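Local structure of AdeR (5X5L) at residues H15-H20 / L28-T33; E53-C58 / R67-H72. The protein probably acts as the response regulator of a two-component system, using this C-terminal domain to bind an intercistronic DNA region and regulate transcription. All blocks are in the same frame, centred on the assembly; numbering follows the deposited sequence.

Interaction 1 of 2, residues H15-H20 / L28-T33; sequences HSVYIH and LNLTLT. With nucleotides of chain J.
Val17 is the bump on the strand side of this contact, and Leu28 and Leu30 form the hollow that takes it. One branch does the work: CG2 lies 3.4 Å from CB of Leu28 and 3.5 Å from CD1 of Leu30, with CD2 of each leucine a little farther off. The first torsion of Val17 (-54°) lodges CG2 between the backbone N and the carbonyl carbon, from where it enters the cleft while its side chain crosses both leucines at about a right angle. Two residues further along the strand, CG1 of Ile19 rests 3.5 Å from CD1 of Leu28, so Leu28 is flanked by two strand side chains. The backbones are pinned at the same place. Leu28 N donates to Val17 O at 3.0 Å, with an N-H...O angle of 166°, close to straight. Beyond this point the chains diverge, and only a long side chain bridges the gap: Leu32 reaches the edge of the His15 ring, CD1 to CE1 at 3.9 Å. The ring also stacks on Tyr35, and Val95 of a second subunit packs on both His15 and Leu32. At the far end of 28-33 the helix starts on the DNA backbone. Thr31 OG1 donates to OP2 of DT15 of DNA chain J at 3.1 Å and also accepts from Glu34 N as the N-cap, while Thr33 N reaches OP1 of the same nucleotide at 2.8 Å. The phosphate thus sits at a helix N-terminus, whose dipole would be expected to favour it. Tyr35 and Ile38 close over Val17 as well, joining the N-terminal antiparallel sheet to helix 32-41, an arrangement characteristic of the OmpR/PhoB-type winged-helix DNA-binding domain.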
loop_
_atom_site.group_PDB
_atom_site.type_symbol
_atom_site.label_atom_id
_atom_site.label_comp_id
_atom_site.label_asym_id
_atom_site.label_seq_id
_atom_site.Cartn_x
_atom_site.Cartn_y
_atom_site.Cartn_z
ATOM N N HIS C 15 5.274 -4.395 -6.427
ATOM C CA HIS C 15 5.730 -4.057 -7.793
ATOM C C HIS C 15 7.252 -3.854 -7.896
ATOM O O HIS C 15 7.741 -3.109 -8.758
ATOM C CB HIS C 15 4.951 -2.844 -8.336
ATOM C CG HIS C 15 3.954 -3.177 -9.405
ATOM N ND1 HIS C 15 4.089 -2.690 -10.690
ATOM C CD2 HIS C 15 2.825 -3.924 -9.388
ATOM C CE1 HIS C 15 3.083 -3.125 -11.425
ATOM N NE2 HIS C 15 2.305 -3.879 -10.662
ATOM N N SER C 16 7.994 -4.555 -7.040
ATOM C CA SER C 16 9.444 -4.446 -6.973
ATOM C C SER C 16 10.103 -5.644 -7.656
ATOM O O SER C 16 9.618 -6.768 -7.520
ATOM C CB SER C 16 9.887 -4.395 -5.511
ATOM O OG SER C 16 8.985 -3.619 -4.746
ATOM N N VAL C 17 11.211 -5.397 -8.374
ATOM C CA VAL C 17 12.056 -6.476 -8.893
ATOM C C VAL C 17 13.451 -6.328 -8.272
ATOM O O VAL C 17 14.063 -5.261 -8.362
ATOM C CB VAL C 17 12.147 -6.453 -10.428
ATOM C CG1 VAL C 17 10.748 -6.470 -11.032
ATOM C CG2 VAL C 17 12.872 -5.224 -10.866
ATOM N N TYR C 18 13.930 -7.402 -7.639
ATOM C CA TYR C 18 15.231 -7.417 -6.959
ATOM C C TYR C 18 16.254 -8.307 -7.680
ATOM O O TYR C 18 15.893 -9.344 -8.241
ATOM C CB TYR C 18 15.047 -7.935 -5.539
ATOM C CG TYR C 18 14.329 -6.979 -4.619
ATOM C CD1 TYR C 18 15.024 -5.959 -3.987
ATOM C CD2 TYR C 18 12.961 -7.116 -4.348
ATOM C CE1 TYR C 18 14.387 -5.083 -3.113
ATOM C CE2 TYR C 18 12.316 -6.260 -3.470
ATOM C CZ TYR C 18 13.027 -5.228 -2.873
ATOM O OH TYR C 18 12.419 -4.357 -2.000
ATOM N N ILE C 19 17.519 -7.892 -7.658
ATOM C CA ILE C 19 18.651 -8.759 -8.020
ATOM C C ILE C 19 19.388 -9.163 -6.744
ATOM O O ILE C 19 19.647 -8.313 -5.873
ATOM C CB ILE C 19 19.647 -8.046 -8.974
ATOM C CG1 ILE C 19 18.958 -7.622 -10.277
ATOM C CG2 ILE C 19 20.875 -8.907 -9.227
ATOM C CD1 ILE C 19 18.057 -8.676 -10.922
ATOM N N HIS C 20 19.736 -10.451 -6.648
ATOM C CA HIS C 20 20.455 -10.977 -5.480
ATOM C C HIS C 20 21.972 -10.849 -5.675
ATOM O O HIS C 20 22.468 -10.826 -6.800
ATOM C CB HIS C 20 20.064 -12.432 -5.199
ATOM C CG HIS C 20 18.638 -12.613 -4.773
ATOM N ND1 HIS C 20 18.297 -13.081 -3.523
ATOM C CD2 HIS C 20 17.468 -12.398 -5.425
ATOM C CE1 HIS C 20 16.979 -13.148 -3.424
ATOM N NE2 HIS C 20 16.452 -12.740 -4.565
ATOM N N LEU C 28 15.630 -2.739 -8.618
ATOM C CA LEU C 28 15.723 -2.107 -9.934
ATOM C C LEU C 28 14.648 -1.055 -10.098
ATOM O O LEU C 28 13.522 -1.226 -9.627
ATOM C CB LEU C 28 15.576 -3.134 -11.053
ATOM C CG LEU C 28 16.761 -3.955 -11.497
ATOM C CD1 LEU C 28 17.582 -4.426 -10.330
ATOM C CD2 LEU C 28 16.309 -5.122 -12.349
ATOM N N ASN C 29 15.003 0.011 -10.808
ATOM C CA ASN C 29 14.076 1.076 -11.172
ATOM C C ASN C 29 13.557 0.763 -12.572
ATOM O O ASN C 29 14.109 1.228 -13.570
ATOM C CB ASN C 29 14.778 2.444 -11.110
ATOM C CG ASN C 29 13.806 3.614 -11.143
ATOM O OD1 ASN C 29 12.851 3.621 -11.951
ATOM N ND2 ASN C 29 14.069 4.648 -10.277
ATOM N N LEU C 30 12.479 -0.019 -12.626
ATOM C CA LEU C 30 11.829 -0.358 -13.872
ATOM C C LEU C 30 10.640 0.549 -14.159
ATOM O O LEU C 30 9.969 0.978 -13.261
ATOM C CB LEU C 30 11.365 -1.818 -13.831
ATOM C CG LEU C 30 12.505 -2.801 -14.191
ATOM C CD1 LEU C 30 13.616 -2.795 -13.215
ATOM C CD2 LEU C 30 11.971 -4.210 -14.423
ATOM N N THR C 31 10.389 0.711 -15.443
ATOM C CA THR C 31 9.198 1.370 -15.934
ATOM C C THR C 31 8.066 0.329 -15.854
ATOM O O THR C 31 8.332 -0.853 -15.641
ATOM C CB THR C 31 9.379 1.830 -17.403
ATOM O OG1 THR C 31 9.275 0.707 -18.265
ATOM C CG2 THR C 31 10.678 2.606 -17.647
ATOM N N LEU C 32 6.818 0.762 -16.023
ATOM C CA LEU C 32 5.675 -0.157 -16.014
ATOM C C LEU C 32 5.767 -1.193 -17.131
ATOM O O LEU C 32 5.584 -2.381 -16.875
ATOM C CB LEU C 32 4.348 0.598 -16.122
ATOM C CG LEU C 32 3.075 -0.255 -16.009
ATOM C CD1 LEU C 32 2.965 -0.905 -14.638
ATOM C CD2 LEU C 32 1.841 0.593 -16.259
ATOM N N THR C 33 6.037 -0.745 -18.359
ATOM C CA THR C 33 6.259 -1.661 -19.482
ATOM C C THR C 33 7.358 -2.672 -19.166
ATOM O O THR C 33 7.166 -3.870 -19.321
ATOM C CB THR C 33 6.626 -0.903 -20.774
ATOM O OG1 THR C 33 5.573 0.017 -21.059
ATOM C CG2 THR C 33 6.787 -1.874 -21.937
ATOM P P DT J 15 6.896 2.810 -20.209
ATOM O OP1 DT J 15 6.237 1.827 -19.320
ATOM O OP2 DT J 15 8.357 2.717 -20.446
ATOM O "O5'" DT J 15 6.121 2.795 -21.600
ATOM C "C5'" DT J 15 4.857 3.463 -21.750
ATOM C "C4'" DT J 15 4.829 4.163 -23.086
ATOM O "O4'" DT J 15 5.744 5.280 -23.082
ATOM C "C3'" DT J 15 5.265 3.264 -24.244
ATOM O "O3'" DT J 15 4.197 3.121 -25.176
ATOM C "C2'" DT J 15 6.454 3.982 -24.855
ATOM C "C1'" DT J 15 6.279 5.407 -24.382
ATOM N N1 DT J 15 7.511 6.226 -24.289
ATOM C C2 DT J 15 7.607 7.382 -25.035
ATOM O O2 DT J 15 6.736 7.752 -25.805
ATOM N N3 DT J 15 8.770 8.089 -24.850
ATOM C C4 DT J 15 9.822 7.762 -24.014
ATOM O O4 DT J 15 10.804 8.496 -23.952
ATOM C C5 DT J 15 9.651 6.542 -23.255
ATOM C C7 DT J 15 10.741 6.102 -22.328
ATOM C C6 DT J 15 8.519 5.847 -23.427
#

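Interaction 2 of 2, residues E53-C58 / R67-H72; sequences ELMNHC and RTVDSH. With nucleotides of chain J.
Within the helix-turn-helix of this DNA-binding domain, Val69 of helix 66-81 fits against Leu54 and Met55 of helix 51-58. Its two methyls divide the partners. CG1 lies 3.8 Å from CD1 of Leu54 and about as far from CB of the same leucine, whereas CG2 approaches CB of Met55 at 4.1 Å. With CG1 trans to the backbone N (chi1 -178°), the valine fork is spread across the two neighbouring residues. Its side chain crosses that of Leu54 at about a right angle. The methionine takes part through its base, because the rest of its chain leads away from helix 66-81. No hydrogen bond spans the two segments, so the direct joint is purely apolar; Met59 and Tyr97 add to its surroundings, the former on Val69 and the latter on Leu54. Helix 66-81 is the recognition helix of the winged-helix fold, and its other side meets DNA chain J. Thr68 OG1 donates to OP2 of DC17, while His72 NE2 donates to OP2 of DC16 at 2.7 Å. The phosphate oxygen stands at the edge of the imidazole, near its plane, yet the N-H...O angle of 140° shows that the bond is bent. Ser71 OG comes within 3.1 Å of N4 of DC17, on the major-groove edge of the base, and makes a weak hydrogen bond to O4 of a nearby thymine. One turn of the helix carries a salt bridge, Arg67 NH1 to Asp70 OD2 at 2.8 Å, using the syn lone pair of the carboxylate and lying only 6° out of the guanidinium plane. Arg67 NH2 also pairs with a DNA phosphate, and Asp70 OD1 with Arg51 NE, so that Asp70 draws two arginines together.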
loop_
_atom_site.group_PDB
_atom_site.type_symbol
_atom_site.label_atom_id
_atom_site.label_comp_id
_atom_site.label_asym_id
_atom_site.label_seq_id
_atom_site.Cartn_x
_atom_site.Cartn_y
_atom_site.Cartn_z
ATOM N N GLU C 53 3.479 -11.234 -28.897
ATOM C CA GLU C 53 3.081 -11.629 -27.542
ATOM C C GLU C 53 3.496 -10.604 -26.504
ATOM O O GLU C 53 2.708 -10.256 -25.630
ATOM C CB GLU C 53 3.672 -12.980 -27.153
ATOM C CG GLU C 53 3.111 -14.157 -27.923
ATOM C CD GLU C 53 3.742 -15.460 -27.499
ATOM O OE1 GLU C 53 4.969 -15.621 -27.641
ATOM O OE2 GLU C 53 3.013 -16.325 -26.987
ATOM N N LEU C 54 4.734 -10.129 -26.595
ATOM C CA LEU C 54 5.237 -9.098 -25.683
ATOM C C LEU C 54 4.451 -7.788 -25.821
ATOM O O LEU C 54 4.163 -7.139 -24.816
ATOM C CB LEU C 54 6.728 -8.852 -25.907
ATOM C CG LEU C 54 7.646 -10.033 -25.562
ATOM C CD1 LEU C 54 9.050 -9.803 -26.120
ATOM C CD2 LEU C 54 7.694 -10.273 -24.061
ATOM N N MET C 55 4.086 -7.433 -27.050
ATOM C CA MET C 55 3.330 -6.213 -27.321
ATOM C C MET C 55 1.936 -6.249 -26.687
ATOM O O MET C 55 1.553 -5.333 -25.965
ATOM C CB MET C 55 3.195 -5.981 -28.838
ATOM C CG MET C 55 2.910 -4.534 -29.193
ATOM S SD MET C 55 3.104 -4.138 -30.907
ATOM C CE MET C 55 1.726 -5.032 -31.567
ATOM N N ASN C 56 1.198 -7.322 -26.951
ATOM C CA ASN C 56 -0.162 -7.487 -26.427
ATOM C C ASN C 56 -0.222 -7.587 -24.907
ATOM O O ASN C 56 -1.196 -7.158 -24.299
ATOM C CB ASN C 56 -0.830 -8.733 -27.035
ATOM C CG ASN C 56 -1.157 -8.572 -28.504
ATOM O OD1 ASN C 56 -0.704 -7.640 -29.167
ATOM N ND2 ASN C 56 -1.961 -9.488 -29.021
ATOM N N HIS C 57 0.814 -8.164 -24.306
ATOM C CA HIS C 57 0.848 -8.440 -22.863
ATOM C C HIS C 57 1.518 -7.345 -22.038
ATOM O O HIS C 57 1.145 -7.141 -20.882
ATOM C CB HIS C 57 1.558 -9.769 -22.629
ATOM C CG HIS C 57 0.693 -10.966 -22.891
ATOM N ND1 HIS C 57 -0.047 -11.541 -21.896
ATOM C CD2 HIS C 57 0.437 -11.688 -24.017
ATOM C CE1 HIS C 57 -0.712 -12.579 -22.381
ATOM N NE2 HIS C 57 -0.439 -12.679 -23.668
ATOM N N CYS C 58 2.491 -6.638 -22.613
ATOM C CA CYS C 58 3.334 -5.721 -21.835
ATOM C C CYS C 58 3.321 -4.238 -22.237
ATOM O O CYS C 58 3.932 -3.443 -21.527
ATOM C CB CYS C 58 4.779 -6.228 -21.855
ATOM S SG CYS C 58 4.932 -7.974 -21.482
ATOM N N ARG C 67 9.341 -3.182 -33.712
ATOM C CA ARG C 67 10.651 -2.671 -33.303
ATOM C C ARG C 67 10.602 -1.953 -31.956
ATOM O O ARG C 67 11.573 -1.994 -31.219
ATOM C CB ARG C 67 11.254 -1.784 -34.390
ATOM C CG ARG C 67 11.624 -2.571 -35.654
ATOM C CD ARG C 67 12.791 -3.543 -35.464
ATOM N NE ARG C 67 12.738 -4.574 -36.492
ATOM C CZ ARG C 67 13.093 -5.858 -36.355
ATOM N NH1 ARG C 67 13.543 -6.346 -35.199
ATOM N NH2 ARG C 67 12.994 -6.681 -37.404
ATOM N N THR C 68 9.470 -1.322 -31.631
ATOM C CA THR C 68 9.289 -0.673 -30.318
ATOM C C THR C 68 9.404 -1.663 -29.154
ATOM O O THR C 68 9.897 -1.315 -28.092
ATOM C CB THR C 68 7.958 0.094 -30.242
ATOM O OG1 THR C 68 7.985 1.159 -31.190
ATOM C CG2 THR C 68 7.723 0.688 -28.863
ATOM N N VAL C 69 8.913 -2.883 -29.347
ATOM C CA VAL C 69 9.172 -3.984 -28.412
ATOM C C VAL C 69 10.661 -4.166 -28.160
ATOM O O VAL C 69 11.056 -4.279 -27.022
ATOM C CB VAL C 69 8.654 -5.359 -28.962
ATOM C CG1 VAL C 69 8.896 -6.474 -27.939
ATOM C CG2 VAL C 69 7.193 -5.297 -29.379
ATOM N N ASP C 70 11.466 -4.185 -29.212
ATOM C CA ASP C 70 12.915 -4.362 -29.102
ATOM C C ASP C 70 13.518 -3.306 -28.176
ATOM O O ASP C 70 14.339 -3.635 -27.312
ATOM C CB ASP C 70 13.636 -4.297 -30.467
ATOM C CG ASP C 70 13.119 -5.293 -31.488
ATOM O OD1 ASP C 70 12.104 -5.978 -31.220
ATOM O OD2 ASP C 70 13.744 -5.399 -32.567
ATOM N N SER C 71 13.074 -2.058 -28.331
ATOM C CA SER C 71 13.615 -0.963 -27.527
ATOM C C SER C 71 13.257 -1.101 -26.048
ATOM O O SER C 71 14.097 -0.816 -25.191
ATOM C CB SER C 71 13.146 0.395 -28.057
ATOM O OG SER C 71 14.043 1.422 -27.690
ATOM N N HIS C 72 12.037 -1.552 -25.738
ATOM C CA HIS C 72 11.675 -1.805 -24.340
ATOM C C HIS C 72 12.540 -2.895 -23.727
ATOM O O HIS C 72 12.941 -2.792 -22.569
ATOM C CB HIS C 72 10.199 -2.167 -24.154
ATOM C CG HIS C 72 9.263 -1.008 -24.304
ATOM N ND1 HIS C 72 9.123 -0.029 -23.337
ATOM C CD2 HIS C 72 8.390 -0.696 -25.283
ATOM C CE1 HIS C 72 8.225 0.851 -23.735
ATOM N NE2 HIS C 72 7.764 0.469 -24.913
ATOM P P DC J 16 4.218 1.930 -26.212
ATOM O OP1 DC J 16 2.817 1.498 -26.449
ATOM O OP2 DC J 16 5.231 0.949 -25.759
ATOM O "O5'" DC J 16 4.761 2.624 -27.529
ATOM C "C5'" DC J 16 4.019 3.679 -28.154
ATOM C "C4'" DC J 16 4.957 4.498 -29.004
ATOM O "O4'" DC J 16 6.037 4.976 -28.184
ATOM C "C3'" DC J 16 5.617 3.702 -30.127
ATOM O "O3'" DC J 16 4.921 3.941 -31.352
ATOM C "C2'" DC J 16 7.070 4.163 -30.115
ATOM C "C1'" DC J 16 7.149 5.212 -29.021
ATOM N N1 DC J 16 8.358 5.186 -28.177
ATOM C C2 DC J 16 9.216 6.289 -28.192
ATOM O O2 DC J 16 8.967 7.230 -28.959
ATOM N N3 DC J 16 10.305 6.292 -27.390
ATOM C C4 DC J 16 10.548 5.250 -26.591
ATOM N N4 DC J 16 11.638 5.290 -25.822
ATOM C C5 DC J 16 9.686 4.116 -26.550
ATOM C C6 DC J 16 8.610 4.130 -27.346
ATOM P P DC J 17 5.318 3.137 -32.664
ATOM O OP1 DC J 17 4.174 3.168 -33.603
ATOM O OP2 DC J 17 5.883 1.831 -32.258
ATOM O "O5'" DC J 17 6.457 4.050 -33.284
ATOM C "C5'" DC J 17 6.222 5.437 -33.568
ATOM C "C4'" DC J 17 7.526 6.107 -33.926
ATOM O "O4'" DC J 17 8.400 6.096 -32.775
ATOM C "C3'" DC J 17 8.290 5.424 -35.063
ATOM O "O3'" DC J 17 8.432 6.365 -36.131
ATOM C "C2'" DC J 17 9.572 4.924 -34.414
ATOM C "C1'" DC J 17 9.719 5.789 -33.180
ATOM N N1 DC J 17 10.404 5.180 -32.022
ATOM C C2 DC J 17 11.426 5.892 -31.389
ATOM O O2 DC J 17 11.770 6.989 -31.853
ATOM N N3 DC J 17 12.032 5.358 -30.304
ATOM C C4 DC J 17 11.634 4.175 -29.834
ATOM N N4 DC J 17 12.261 3.682 -28.763
ATOM C C5 DC J 17 10.571 3.443 -30.440
ATOM C C6 DC J 17 9.986 3.981 -31.516
ATOM P P DT J 15 6.896 2.810 -20.209
ATOM O OP1 DT J 15 6.237 1.827 -19.320
ATOM O OP2 DT J 15 8.357 2.717 -20.446
ATOM O "O5'" DT J 15 6.121 2.795 -21.600
ATOM C "C5'" DT J 15 4.857 3.463 -21.750
ATOM C "C4'" DT J 15 4.829 4.163 -23.086
ATOM O "O4'" DT J 15 5.744 5.280 -23.082
ATOM C "C3'" DT J 15 5.265 3.264 -24.244
ATOM O "O3'" DT J 15 4.197 3.121 -25.176
ATOM C "C2'" DT J 15 6.454 3.982 -24.855
ATOM C "C1'" DT J 15 6.279 5.407 -24.382
ATOM N N1 DT J 15 7.511 6.226 -24.289
ATOM C C2 DT J 15 7.607 7.382 -25.035
ATOM O O2 DT J 15 6.736 7.752 -25.805
ATOM N N3 DT J 15 8.770 8.089 -24.850
ATOM C C4 DT J 15 9.822 7.762 -24.014
ATOM O O4 DT J 15 10.804 8.496 -23.952
ATOM C C5 DT J 15 9.651 6.542 -23.255
ATOM C C7 DT J 15 10.741 6.102 -22.328
ATOM C C6 DT J 15 8.519 5.847 -23.427
#

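Interaction 1 and interaction 2 follow one another along the chain, their centres about 17 Å apart, and meet at Thr33: its CG2 lies 3.3 Å from His72 ND1 and equally 3.3 Å from Cys58 O, which joins the start of helix 32-41 to both helices of interaction 2. They also share a stretch of DNA strand. The groups that reach its backbone follow the strand in order: Thr31 and Thr33 of interaction 1 hold the phosphate of DT15, then His72 that of DC16 and Thr68 that of DC17. Three successive phosphates are therefore gripped from two helices, while Ser71 faces the bases.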